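Local coordinates for extracellular solute-binding protein family 5 (Brucella melitensis, PDB 4ONY) that probably binds peptides or similar solutes in the periplasm and delivers them to an ABC transporter for import into the cell, at residues F322-V327 against S415-Q420; G381-D386 against D548-S553; A123-G128 against I211-Y216. All coordinates share one frame; numbering follows the deposited sequence. Where two conformers were deposited one is given.

Contact 1. Residues F322-V327 against S415-Q420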
# COMPACT_ATOMS: atom_id res chain seq x y z
N PHE A 322 2.58 -16.85 -24.77
CA PHE A 322 1.58 -16.12 -24.00
C PHE A 322 1.18 -14.79 -24.67
O PHE A 322 0.58 -13.93 -24.03
CB PHE A 322 2.11 -15.81 -22.60
CG PHE A 322 2.27 -17.01 -21.67
CD1 PHE A 322 1.42 -18.12 -21.73
CD2 PHE A 322 3.17 -16.95 -20.65
CE1 PHE A 322 1.56 -19.18 -20.85
CE2 PHE A 322 3.32 -17.99 -19.75
CZ PHE A 322 2.50 -19.11 -19.86
N ALA A 323 1.47 -14.63 -25.97
CA ALA A 323 1.13 -13.41 -26.65
C ALA A 323 -0.37 -13.23 -26.94
O ALA A 323 -0.85 -12.11 -27.11
CB ALA A 323 1.92 -13.33 -27.95
N ASP A 324 -1.10 -14.33 -26.96
CA ASP A 324 -2.49 -14.32 -27.40
C ASP A 324 -3.33 -14.23 -26.16
O ASP A 324 -3.35 -15.16 -25.33
CB ASP A 324 -2.77 -15.63 -28.19
CG ASP A 324 -4.12 -15.63 -28.88
OD1 ASP A 324 -5.05 -14.95 -28.38
OD2 ASP A 324 -4.22 -16.32 -29.92
N ARG A 325 -4.12 -13.17 -26.04
CA ARG A 325 -4.94 -13.03 -24.86
C ARG A 325 -5.98 -14.11 -24.67
O ARG A 325 -6.45 -14.32 -23.53
CB ARG A 325 -5.65 -11.68 -24.82
CG ARG A 325 -6.82 -11.55 -25.78
CD ARG A 325 -7.47 -10.15 -25.60
NE ARG A 325 -8.71 -10.01 -26.39
CZ ARG A 325 -9.39 -8.86 -26.46
NH1 ARG A 325 -8.89 -7.78 -25.86
NH2 ARG A 325 -10.50 -8.78 -27.13
N ARG A 326 -6.41 -14.75 -25.75
CA ARG A 326 -7.35 -15.85 -25.65
C ARG A 326 -6.71 -17.06 -24.94
O ARG A 326 -7.38 -17.80 -24.21
CB ARG A 326 -7.84 -16.30 -27.05
CG ARG A 326 -8.61 -15.22 -27.79
CD ARG A 326 -8.88 -15.57 -29.23
NE ARG A 326 -7.62 -15.73 -29.92
CZ ARG A 326 -7.49 -16.02 -31.21
NH1 ARG A 326 -8.58 -16.15 -31.99
NH2 ARG A 326 -6.29 -16.18 -31.73
N VAL A 327 -5.41 -17.28 -25.20
CA VAL A 327 -4.67 -18.34 -24.51
C VAL A 327 -4.54 -18.02 -23.01
O VAL A 327 -4.76 -18.88 -22.13
CB VAL A 327 -3.30 -18.54 -25.17
CG1 VAL A 327 -2.42 -19.48 -24.36
CG2 VAL A 327 -3.43 -19.04 -26.60
N SER A 415 -8.88 -24.08 -28.44
CA SER A 415 -9.20 -24.53 -29.80
C SER A 415 -9.51 -23.35 -30.74
O SER A 415 -8.99 -23.29 -31.84
CB SER A 415 -10.35 -25.54 -29.78
OG SER A 415 -9.97 -26.68 -29.04
N GLN A 416 -10.29 -22.38 -30.27
CA GLN A 416 -10.53 -21.15 -31.06
C GLN A 416 -9.23 -20.39 -31.35
O GLN A 416 -9.10 -19.75 -32.37
CB GLN A 416 -11.50 -20.22 -30.31
CG GLN A 416 -12.90 -20.82 -30.11
CD GLN A 416 -13.70 -20.99 -31.42
OE1 GLN A 416 -14.19 -20.04 -31.97
NE2 GLN A 416 -13.88 -22.20 -31.88
N ALA A 417 -8.25 -20.50 -30.46
CA ALA A 417 -6.94 -19.88 -30.64
C ALA A 417 -5.91 -20.71 -31.38
O ALA A 417 -4.76 -20.32 -31.45
CB ALA A 417 -6.38 -19.50 -29.31
N GLY A 418 -6.30 -21.84 -31.94
CA GLY A 418 -5.46 -22.59 -32.86
C GLY A 418 -4.80 -23.83 -32.25
O GLY A 418 -4.03 -24.48 -32.92
N PHE A 419 -5.08 -24.14 -30.97
CA PHE A 419 -4.55 -25.34 -30.35
C PHE A 419 -5.21 -26.59 -30.93
O PHE A 419 -6.35 -26.52 -31.41
CB PHE A 419 -4.75 -25.30 -28.83
CG PHE A 419 -3.71 -24.49 -28.09
CD1 PHE A 419 -3.56 -23.14 -28.36
CD2 PHE A 419 -2.90 -25.07 -27.16
CE1 PHE A 419 -2.60 -22.38 -27.68
CE2 PHE A 419 -1.93 -24.34 -26.49
CZ PHE A 419 -1.77 -22.99 -26.77
N GLN A 420 -4.49 -27.71 -30.88
CA GLN A 420 -5.04 -29.06 -31.04
C GLN A 420 -4.77 -29.87 -29.78
O GLN A 420 -3.90 -29.57 -28.96
CB GLN A 420 -4.38 -29.79 -32.19
CG GLN A 420 -4.25 -29.01 -33.47
CD GLN A 420 -5.52 -28.88 -34.24
OE1 GLN A 420 -6.54 -29.50 -33.93
NE2 GLN A 420 -5.47 -28.03 -35.26
O HOH W 1 -2.88 -18.38 -30.66

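Contact 2. Residues G381-D386 against D548-S553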
# COMPACT_ATOMS: atom_id res chain seq x y z
N GLY A 381 -12.06 -3.11 -28.82
CA GLY A 381 -11.74 -4.49 -28.42
C GLY A 381 -11.23 -4.70 -27.00
O GLY A 381 -11.05 -5.86 -26.57
N ALA A 382 -11.03 -3.60 -26.28
CA ALA A 382 -10.21 -3.55 -25.08
C ALA A 382 -10.84 -4.17 -23.83
O ALA A 382 -10.11 -4.63 -22.95
CB ALA A 382 -9.82 -2.13 -24.80
N VAL A 383 -12.17 -4.18 -23.77
CA VAL A 383 -12.88 -4.70 -22.67
C VAL A 383 -13.90 -5.75 -23.14
O VAL A 383 -14.61 -5.54 -24.09
CB VAL A 383 -13.62 -3.58 -21.92
CG1 VAL A 383 -14.41 -4.18 -20.76
CG2 VAL A 383 -12.62 -2.54 -21.46
N ARG A 384 -13.88 -6.89 -22.48
CA ARG A 384 -14.73 -8.02 -22.82
C ARG A 384 -16.15 -7.64 -22.37
O ARG A 384 -16.32 -6.94 -21.35
CB ARG A 384 -14.21 -9.22 -22.02
CG ARG A 384 -14.48 -10.58 -22.56
CD ARG A 384 -13.47 -11.62 -22.08
NE ARG A 384 -13.45 -11.72 -20.63
CZ ARG A 384 -12.35 -11.82 -19.89
NH1 ARG A 384 -11.13 -11.81 -20.44
NH2 ARG A 384 -12.46 -11.88 -18.56
N GLU A 385 -17.14 -8.07 -23.12
CA GLU A 385 -18.51 -7.79 -22.80
C GLU A 385 -18.88 -8.12 -21.34
O GLU A 385 -19.57 -7.32 -20.67
CB GLU A 385 -19.47 -8.55 -23.76
CG GLU A 385 -20.92 -8.33 -23.39
CD GLU A 385 -21.92 -9.00 -24.33
OE1 GLU A 385 -22.06 -10.26 -24.32
OE2 GLU A 385 -22.61 -8.24 -25.02
N ASP A 386 -18.50 -9.30 -20.86
CA ASP A 386 -18.85 -9.67 -19.45
C ASP A 386 -18.20 -8.72 -18.43
O ASP A 386 -18.80 -8.35 -17.42
CB ASP A 386 -18.60 -11.17 -19.11
CG ASP A 386 -17.13 -11.64 -19.33
OD1 ASP A 386 -16.22 -10.87 -19.76
OD2 ASP A 386 -16.90 -12.85 -19.06
N ASP A 548 -9.23 -0.83 -14.59
CA ASP A 548 -9.44 -2.17 -14.06
C ASP A 548 -10.04 -3.09 -15.13
O ASP A 548 -9.57 -4.22 -15.33
CB ASP A 548 -10.32 -2.10 -12.80
CG ASP A 548 -10.34 -3.40 -12.01
OD1 ASP A 548 -9.27 -3.98 -11.83
OD2 ASP A 548 -11.40 -3.78 -11.49
N ARG A 549 -11.04 -2.59 -15.84
CA ARG A 549 -11.77 -3.39 -16.84
C ARG A 549 -10.84 -3.82 -17.97
O ARG A 549 -10.88 -4.96 -18.42
CB ARG A 549 -12.96 -2.65 -17.42
CG ARG A 549 -14.08 -2.38 -16.43
CD ARG A 549 -15.31 -1.75 -17.09
NE ARG A 549 -16.10 -1.05 -16.08
CZ ARG A 549 -16.98 -1.63 -15.26
NH1 ARG A 549 -17.28 -2.93 -15.33
NH2 ARG A 549 -17.53 -0.88 -14.33
N VAL A 550 -9.98 -2.89 -18.38
CA VAL A 550 -9.05 -3.20 -19.46
C VAL A 550 -8.01 -4.25 -19.03
O VAL A 550 -7.66 -5.16 -19.83
CB VAL A 550 -8.33 -1.93 -19.97
CG1 VAL A 550 -7.28 -2.31 -21.01
CG2 VAL A 550 -9.34 -0.92 -20.52
N LEU A 551 -7.51 -4.11 -17.80
CA LEU A 551 -6.49 -4.98 -17.29
C LEU A 551 -7.01 -6.40 -17.07
O LEU A 551 -6.36 -7.39 -17.46
CB LEU A 551 -5.89 -4.41 -16.00
CG LEU A 551 -5.10 -3.13 -16.08
CD1 LEU A 551 -4.72 -2.63 -14.68
CD2 LEU A 551 -3.82 -3.30 -16.92
N ILE A 552 -8.19 -6.51 -16.49
CA ILE A 552 -8.87 -7.80 -16.33
C ILE A 552 -9.09 -8.46 -17.71
O ILE A 552 -8.90 -9.68 -17.85
CB ILE A 552 -10.22 -7.66 -15.64
CG1 ILE A 552 -10.02 -7.27 -14.17
CG2 ILE A 552 -11.01 -8.98 -15.72
CD1 ILE A 552 -11.28 -6.68 -13.52
N SER A 553 -9.49 -7.65 -18.70
CA SER A 553 -9.84 -8.14 -20.04
C SER A 553 -8.62 -8.58 -20.84
O SER A 553 -8.76 -9.26 -21.85
CB SER A 553 -10.62 -7.09 -20.81
OG SER A 553 -11.87 -6.81 -20.20
O HOH W 2 -7.58 -5.52 -22.36
O HOH W 3 -9.88 -12.07 -17.13
O HOH W 4 -10.19 -11.18 -23.12

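Contact 3. Residues A123-G128 against I211-Y216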
# COMPACT_ATOMS: atom_id res chain seq x y z
N ALA A 123 3.28 25.96 17.55
CA ALA A 123 4.11 24.80 17.17
C ALA A 123 5.51 24.91 17.79
O ALA A 123 6.15 25.93 17.62
CB ALA A 123 4.22 24.71 15.67
N LYS A 124 5.95 23.86 18.48
CA LYS A 124 7.26 23.79 19.12
C LYS A 124 7.92 22.43 18.93
O LYS A 124 7.26 21.38 18.92
CB LYS A 124 7.16 24.03 20.64
CG LYS A 124 6.52 25.36 21.03
CD LYS A 124 6.22 25.48 22.55
CE LYS A 124 4.94 24.74 23.04
NZ LYS A 124 3.56 25.32 22.68
N TRP A 125 9.24 22.49 18.78
CA TRP A 125 10.13 21.34 18.91
C TRP A 125 10.02 20.78 20.33
O TRP A 125 9.54 21.48 21.25
CB TRP A 125 11.58 21.79 18.57
CG TRP A 125 11.67 22.38 17.21
CD1 TRP A 125 11.84 23.70 16.88
CD2 TRP A 125 11.47 21.69 15.98
NE1 TRP A 125 11.84 23.85 15.51
CE2 TRP A 125 11.59 22.63 14.93
CE3 TRP A 125 11.21 20.37 15.66
CZ2 TRP A 125 11.45 22.28 13.58
CZ3 TRP A 125 11.07 20.00 14.30
CH2 TRP A 125 11.19 20.97 13.29
N SER A 126 10.40 19.52 20.51
CA SER A 126 10.26 18.86 21.80
C SER A 126 11.19 19.46 22.84
O SER A 126 10.96 19.26 24.01
CB SER A 126 10.54 17.33 21.72
OG SER A 126 11.86 17.04 21.31
N ASP A 127 12.22 20.21 22.43
CA ASP A 127 13.04 20.97 23.37
C ASP A 127 12.46 22.37 23.70
O ASP A 127 13.09 23.15 24.40
CB ASP A 127 14.47 21.12 22.83
CG ASP A 127 14.52 21.88 21.49
OD1 ASP A 127 13.55 22.58 21.13
OD2 ASP A 127 15.57 21.80 20.81
N GLY A 128 11.26 22.68 23.22
CA GLY A 128 10.63 23.95 23.57
C GLY A 128 10.90 25.09 22.60
O GLY A 128 10.25 26.12 22.70
N ILE A 211 15.76 15.41 17.55
CA ILE A 211 14.71 16.33 18.00
C ILE A 211 13.67 16.48 16.90
O ILE A 211 14.05 16.79 15.76
CB ILE A 211 15.31 17.70 18.27
CG1 ILE A 211 16.28 17.65 19.46
CG2 ILE A 211 14.22 18.73 18.50
CD1 ILE A 211 15.66 17.20 20.78
N GLY A 212 12.39 16.25 17.24
CA GLY A 212 11.30 16.54 16.31
C GLY A 212 10.23 17.35 17.00
O GLY A 212 10.40 17.72 18.19
N SER A 213 9.14 17.64 16.27
CA SER A 213 8.00 18.37 16.84
C SER A 213 6.87 17.42 17.30
O SER A 213 5.86 17.85 17.89
CB SER A 213 7.48 19.41 15.85
OG SER A 213 6.98 18.79 14.68
N GLY A 214 7.04 16.12 17.04
CA GLY A 214 6.02 15.17 17.35
C GLY A 214 5.78 14.90 18.83
O GLY A 214 6.53 15.35 19.67
N PRO A 215 4.71 14.16 19.14
CA PRO A 215 4.28 13.89 20.51
C PRO A 215 5.17 12.96 21.34
O PRO A 215 5.07 12.98 22.55
CB PRO A 215 2.90 13.25 20.31
CG PRO A 215 2.89 12.71 18.91
CD PRO A 215 3.73 13.67 18.13
N TYR A 216 6.02 12.17 20.69
CA TYR A 216 6.89 11.23 21.37
C TYR A 216 8.35 11.58 21.20
O TYR A 216 8.75 11.99 20.10
CB TYR A 216 6.60 9.80 20.87
CG TYR A 216 5.23 9.30 21.25
CD1 TYR A 216 5.02 8.71 22.48
CD2 TYR A 216 4.15 9.46 20.41
CE1 TYR A 216 3.76 8.27 22.86
CE2 TYR A 216 2.86 9.02 20.77
CZ TYR A 216 2.68 8.43 22.01
OH TYR A 216 1.43 8.00 22.41
O HOH W 5 11.76 15.05 19.65

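Contact 1. Residues F322-V327 against S415-Q420
The start of helix 325-333 meets the end of helix 404-416, with R326 and A417 nearest, 6.4 Å between their CA atoms. The methyl of A417 lies at the centre, small enough for D324, R326 and V327 all to come close. R326 lays its guanidinium against A417, whose CA stands 3.9 Å above the plane over the centre of one face. D324, gripped side-on by two nitrogens, fixes the rotation of that group. R326 NE reaches D324 OD1 and R326 NH2 reaches D324 OD2 at 2.8 Å, a salt bridge in which each oxygen offers its syn lone pair and lies within about 10° of the guanidinium plane. The arginine bends at chi3 (-61°) back toward D324. D324 OD1 also caps the helix, accepting from R326 N at 3.0 Å on its anti side but well out of the carboxylate plane. A water donates to D324 OD2 and to A417 O, joining the two helix ends. V327 CG2 lies 3.6 Å from F419 CE1, the side chains crossing at about a right angle, and both pack on L414. Aspartate suits the N-cap because its short side chain reaches forward to the amide two residues on. Glycine suits position 418, where phi is positive and a CB would collide with the carbonyl O before it. The contact thus sets an aspartate N-cap against a Schellman motif with G418 as C-prime.

Contact 2. Residues G381-D386 against D548-S553
The loop leading into helix 385-389, with R384 at the N-cap position, is fastened here to the last turns of helix 537-553, and S553 is the polar link. R384 N donates to S553 OG at 3.0 Å in a nearly straight bond (169°). S553 OG in turn donates to R549 O at 2.8 Å, its chi1 of -64° carrying OG back over the preceding turn. R549 O thus takes S553 OG and S553 N on opposite faces of its carbonyl plane. Serine suits the site because one small hydroxyl both accepts from the loop and donates to its own helix. V383 supplies the apolar part: V383 CG1 packs on R549 CB, and V383 CG2 meets V550 CG2 at 3.8 Å, the two valines crossing at about a right angle beside L376. The polar end of R549 turns away to a salt bridge with E372. A382 O comes within 3.3 Å of S553 CB, and a water donates to both A382 O and V550 O. The long R384 forms a salt bridge from NE to D386 OD1 at 3.0 Å, the oxygen 15° out of the guanidinium plane, and another from NH1 to D555. Two waters sit at the guanidinium edge in its plane: one accepts from NH2 and donates to I552 O, the other accepts from R384 NH1 at 2.9 Å and donates to S553 O.

Contact 3. Residues A123-G128 against I211-Y216
K124 comes first, and its carbonyl O approaches S213 CB at 3.7 Å while its side chain departs, with NZ hydrogen-bonded to K122 O. W125 follows and brings a broad ring: the edge of its indole meets the peptide between G212 and S213, with W125 CE3 3.4 Å from G212 C, which lies in the ring plane, and S213 N also near. Its chi1 of -56° sets the ring anti to its own carbonyl carbon, and from there the indole reaches past the backbone, with NE1 hydrogen-bonded to D135. W125 CB also meets I211 CG2 at 4.0 Å. The next residue, S126, makes the direct polar bond: S126 N donates to G212 O at 2.9 Å, bent to 146°, from a position 15° off the carbonyl plane. S126 OG lies 3.8 Å from I211 CD1, and a water bonded to S126 OG accepts from G212 N at 2.8 Å. D127 adds OD2 near I211 CG2, although that oxygen is hydrogen-bonded to H195. G128 closes the type I beta turn begun at W125, its N donating to W125 O; its positive phi would be awkward for a residue with a CB. The chemistry implies that S126 satisfies both polar backbone atoms of G212, the O directly by its N and the N through water and its hydroxyl, with W125 and I211 supplying the apolar contact around this polar core.

From the N terminus, contact 3 comes first, with 82 residues between 123-128 and 211-216; it joins the loop after strand 114-119 to the loop leading into strand 216-222. It has closed before the others open, its centre about 63 Å from that of contact 1 and about 51 Å from that of contact 2. Those two cross: 322-327 opens, 381-386 follows, 415-420 closes contact 1, and 548-553 closes contact 2. Their centres are about 17 Å apart, and R325 NH1 probably bonds to G381 O at 3.0 Å. Together they join helices 325-333, 385-389, 404-416 and 537-553 on one side of the chain's centre, with contact 3 on the opposite side.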